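Local coordinates for PT26-6P (Thermococcus sp., PDB 2WB7), which is of unknown function but is encoded by a mobile element of a euryarchaeon and carries two immunoglobulin-like domains and a helical domain, at residues D393-V396 / K397-I400; K406-E409 / K410-A413. All blocks are in the same frame, centred on the assembly; numbering follows the deposited sequence.

Contact 1 of 2, residues D393-V396 / K397-I400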
loop_
_atom_site.group_PDB
_atom_site.type_symbol
_atom_site.label_atom_id
_atom_site.label_comp_id
_atom_site.label_asym_id
_atom_site.label_seq_id
_atom_site.Cartn_x
_atom_site.Cartn_y
_atom_site.Cartn_z
ATOM N N ASP A 393 -27.694 -23.907 3.268
ATOM C CA ASP A 393 -27.118 -24.963 4.074
ATOM C C ASP A 393 -28.204 -25.929 4.561
ATOM O O ASP A 393 -28.018 -27.145 4.521
ATOM C CB ASP A 393 -26.346 -24.394 5.261
ATOM C CG ASP A 393 -25.212 -23.466 4.839
ATOM O OD1 ASP A 393 -24.758 -23.538 3.672
ATOM O OD2 ASP A 393 -24.768 -22.661 5.690
ATOM N N GLN A 394 -29.334 -25.394 5.022
ATOM C CA GLN A 394 -30.395 -26.245 5.541
ATOM C C GLN A 394 -30.767 -27.313 4.533
ATOM O O GLN A 394 -30.848 -28.495 4.858
ATOM C CB GLN A 394 -31.645 -25.434 5.910
ATOM C CG GLN A 394 -32.651 -26.198 6.794
ATOM C CD GLN A 394 -31.976 -26.923 7.961
ATOM O OE1 GLN A 394 -31.393 -26.294 8.852
ATOM N NE2 GLN A 394 -32.041 -28.252 7.951
ATOM N N ASP A 395 -30.983 -26.880 3.298
ATOM C CA ASP A 395 -31.419 -27.767 2.220
ATOM C C ASP A 395 -30.335 -28.769 1.881
ATOM O O ASP A 395 -30.621 -29.937 1.591
ATOM C CB ASP A 395 -31.770 -26.965 0.974
ATOM C CG ASP A 395 -32.846 -25.914 1.233
ATOM O OD1 ASP A 395 -33.113 -25.582 2.405
ATOM O OD2 ASP A 395 -33.432 -25.403 0.260
ATOM N N VAL A 396 -29.086 -28.326 1.929
ATOM C CA VAL A 396 -27.987 -29.256 1.741
ATOM C C VAL A 396 -27.955 -30.294 2.853
ATOM O O VAL A 396 -27.655 -31.467 2.618
ATOM C CB VAL A 396 -26.632 -28.551 1.669
ATOM C CG1 VAL A 396 -25.510 -29.575 1.758
ATOM C CG2 VAL A 396 -26.523 -27.762 0.374
ATOM N N LYS A 397 -28.270 -29.854 4.066
ATOM C CA LYS A 397 -28.307 -30.754 5.197
ATOM C C LYS A 397 -29.460 -31.740 5.059
ATOM O O LYS A 397 -29.259 -32.936 5.289
ATOM C CB LYS A 397 -28.406 -29.998 6.515
ATOM C CG LYS A 397 -28.206 -30.917 7.718
ATOM C CD LYS A 397 -28.875 -30.381 8.973
ATOM C CE LYS A 397 -29.398 -31.529 9.843
ATOM N NZ LYS A 397 -30.633 -31.119 10.592
ATOM N N ASN A 398 -30.655 -31.259 4.687
ATOM C CA ASN A 398 -31.782 -32.160 4.431
ATOM C C ASN A 398 -31.392 -33.227 3.420
ATOM O O ASN A 398 -31.640 -34.419 3.618
ATOM C CB ASN A 398 -33.006 -31.429 3.876
ATOM C CG ASN A 398 -33.432 -30.241 4.718
ATOM O OD1 ASN A 398 -33.438 -30.276 5.956
ATOM N ND2 ASN A 398 -33.827 -29.177 4.033
ATOM N N LEU A 399 -30.795 -32.775 2.320
ATOM C CA LEU A 399 -30.438 -33.645 1.217
ATOM C C LEU A 399 -29.541 -34.773 1.718
ATOM O O LEU A 399 -29.793 -35.944 1.450
ATOM C CB LEU A 399 -29.739 -32.826 0.138
ATOM C CG LEU A 399 -29.905 -33.177 -1.343
ATOM C CD1 LEU A 399 -31.306 -33.636 -1.671
ATOM C CD2 LEU A 399 -29.527 -31.966 -2.191
ATOM N N ILE A 400 -28.510 -34.424 2.480
ATOM C CA ILE A 400 -27.621 -35.438 3.026
ATOM C C ILE A 400 -28.379 -36.411 3.912
ATOM O O ILE A 400 -28.094 -37.603 3.922
ATOM C CB ILE A 400 -26.467 -34.824 3.838
ATOM C CG1 ILE A 400 -25.572 -33.972 2.928
ATOM C CG2 ILE A 400 -25.658 -35.931 4.537
ATOM C CD1 ILE A 400 -24.508 -33.151 3.661
#

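Contact 2 of 2, residues K406-E409 / K410-A413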
loop_
_atom_site.group_PDB
_atom_site.type_symbol
_atom_site.label_atom_id
_atom_site.label_comp_id
_atom_site.label_asym_id
_atom_site.label_seq_id
_atom_site.Cartn_x
_atom_site.Cartn_y
_atom_site.Cartn_z
ATOM N N LYS A 406 -31.798 -43.182 2.761
ATOM C CA LYS A 406 -31.921 -43.911 1.497
ATOM C C LYS A 406 -33.099 -43.467 0.642
ATOM O O LYS A 406 -33.545 -44.210 -0.226
ATOM C CB LYS A 406 -32.086 -45.397 1.771
ATOM C CG LYS A 406 -30.970 -46.011 2.551
ATOM C CD LYS A 406 -30.029 -46.757 1.623
ATOM C CE LYS A 406 -29.257 -47.816 2.379
ATOM N NZ LYS A 406 -30.193 -48.818 2.978
ATOM N N ASP A 407 -33.616 -42.271 0.885
ATOM C CA ASP A 407 -34.813 -41.833 0.176
ATOM C C ASP A 407 -34.490 -41.240 -1.192
ATOM O O ASP A 407 -34.509 -40.032 -1.359
ATOM C CB ASP A 407 -35.595 -40.826 1.022
ATOM C CG ASP A 407 -37.002 -40.587 0.491
ATOM O OD1 ASP A 407 -37.294 -41.070 -0.633
ATOM O OD2 ASP A 407 -37.804 -39.899 1.180
ATOM N N ARG A 408 -34.230 -42.099 -2.173
ATOM C CA ARG A 408 -33.703 -41.679 -3.469
ATOM C C ARG A 408 -34.712 -40.908 -4.286
ATOM O O ARG A 408 -34.357 -40.168 -5.215
ATOM C CB ARG A 408 -33.236 -42.894 -4.269
ATOM C CG ARG A 408 -32.276 -43.790 -3.500
ATOM C CD ARG A 408 -31.064 -43.007 -3.017
ATOM N NE ARG A 408 -30.296 -42.455 -4.133
ATOM C CZ ARG A 408 -28.989 -42.223 -4.093
ATOM N NH1 ARG A 408 -28.296 -42.498 -2.993
ATOM N NH2 ARG A 408 -28.376 -41.725 -5.155
ATOM N N GLU A 409 -35.974 -41.091 -3.946
ATOM C CA GLU A 409 -37.015 -40.423 -4.676
ATOM C C GLU A 409 -37.098 -38.964 -4.231
ATOM O O GLU A 409 -37.435 -38.079 -5.019
ATOM C CB GLU A 409 -38.341 -41.136 -4.443
ATOM C CG GLU A 409 -39.509 -40.487 -5.145
ATOM C CD GLU A 409 -40.859 -40.927 -4.582
ATOM O OE1 GLU A 409 -41.854 -40.879 -5.345
ATOM O OE2 GLU A 409 -40.932 -41.317 -3.385
ATOM N N LYS A 410 -36.790 -38.711 -2.965
ATOM C CA LYS A 410 -36.836 -37.345 -2.455
ATOM C C LYS A 410 -35.553 -36.606 -2.831
ATOM O O LYS A 410 -35.549 -35.397 -3.097
ATOM C CB LYS A 410 -37.013 -37.339 -0.936
ATOM C CG LYS A 410 -38.437 -37.521 -0.453
ATOM C CD LYS A 410 -38.549 -37.008 0.975
ATOM C CE LYS A 410 -39.938 -37.236 1.568
ATOM N NZ LYS A 410 -40.136 -38.661 1.905
ATOM N N ILE A 411 -34.456 -37.346 -2.822
ATOM C CA ILE A 411 -33.216 -36.790 -3.294
ATOM C C ILE A 411 -33.470 -36.300 -4.707
ATOM O O ILE A 411 -33.053 -35.205 -5.073
ATOM C CB ILE A 411 -32.096 -37.822 -3.258
ATOM C CG1 ILE A 411 -31.607 -37.978 -1.814
ATOM C CG2 ILE A 411 -30.968 -37.390 -4.150
ATOM C CD1 ILE A 411 -30.849 -39.230 -1.545
ATOM N N ASN A 412 -34.185 -37.105 -5.486
ATOM C CA ASN A 412 -34.527 -36.754 -6.855
ATOM C C ASN A 412 -35.420 -35.529 -6.951
ATOM O O ASN A 412 -35.162 -34.624 -7.728
ATOM C CB ASN A 412 -35.189 -37.936 -7.546
ATOM C CG ASN A 412 -34.185 -38.965 -8.030
ATOM O OD1 ASN A 412 -32.986 -38.702 -8.093
ATOM N ND2 ASN A 412 -34.673 -40.143 -8.381
ATOM N N ALA A 413 -36.473 -35.491 -6.152
ATOM C CA ALA A 413 -37.394 -34.362 -6.176
ATOM C C ALA A 413 -36.645 -33.057 -5.954
ATOM O O ALA A 413 -36.819 -32.093 -6.700
ATOM C CB ALA A 413 -38.462 -34.543 -5.128
#

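Contact 1 of 2, residues D393-V396 / K397-I400
Gln394 and Asn398, one turn apart in the first turns of helix 393-404, set their side chains across each other at about a right angle, amide planes 38° apart. Gln394 directs CG anti to its own N (chi1 -165°) and bends at chi2, which turns the amide forward along the helix until NE2 gives a hydrogen bond of 3.2 Å to Asn398 OD1. The acceptor lies in the Gln394 amide plane, while the donor stands above the carbonyl plane of Asn398, off its lone pairs. Lys397 runs alongside Gln394 and points the same way, its CD 3.9 Å from Gln394 NE2. Asp395 likewise lies beside Asn398, but Asp395 OD1 stays 4.0 Å from Asn398 ND2. Four i to i+4 backbone bonds hold the turn, among them Asn398 N to Gln394 O at 2.8 Å. On the buried side, Val396 CG1 meets Ile400 CD1 at 4.2 Å; Leu399 and Ile400 continue this apolar face onto helix 471-499. Asp393 pairs instead with Lys241 and Lys482. The turn is therefore amphipathic: amides and a lysine suit the solvent side, where a single side-chain hydrogen bond probably adds only modestly to the backbone's hold, while branched aliphatics suit the inward side.

Contact 2 of 2, residues K406-E409 / K410-A413
Asp407 caps the start of helix 408-438, meeting Lys410 through its carboxylate. As N-cap it offers OD1 to Lys410 N in a weak capping bond of 3.4 Å. Its other oxygen, OD2, takes a salt bridge from Lys410 NZ at 2.7 Å, met nearly along the C-O axis. With CG anti to the backbone N (chi1 -166°), the carboxylate swings towards the first turn; Lys410 runs extended past it, its carbons alongside OD2, and the bend at chi4 (74°) turns NZ in. Were Asp407 replaced by an alanine, Lys410 NZ would probably lose its acid mate and Lys410 N its side-chain cap. Asp407 O also takes Ile411 N in a straight bond of 3.1 Å, which opens the helix. An acid suits this end, where its negative charge probably interacts favourably with the positive end of the helix dipole. Further out, Lys406, with positive phi, closes the preceding helix in a Schellman motif and sets up the cap. Arg408 sends its guanidinium to the carbonyls of Ala466 and Gln468, a long flexible donor reaching the neighbouring loop. Buried Ile411 packs against Leu402 and Tyr403, and its CD1 lies over one face of the Arg408 guanidinium, 4.2 Å from NE.

Overall arrangement
Contact 1 closes before contact 2 opens: residues 393-400 make up the first two turns of helix 393-404, whereas contact 2 spans the turn that follows and the first residues of helix 408-438, both within the helical domain. Their centres are about 13 Å apart, and the two helices meet directly, Leu399 CD1 packing 4.0 Å from Ile411 CA. Leu399 also touches Thr414 and Met418, so it is the apolar side chain of contact 1 that faces the helix contact 2 begins. The contacts lie on the two arms of an alpha-hairpin far from the chain's centre, contact 1 with its centre about 42 Å and contact 2 about 53 Å from it.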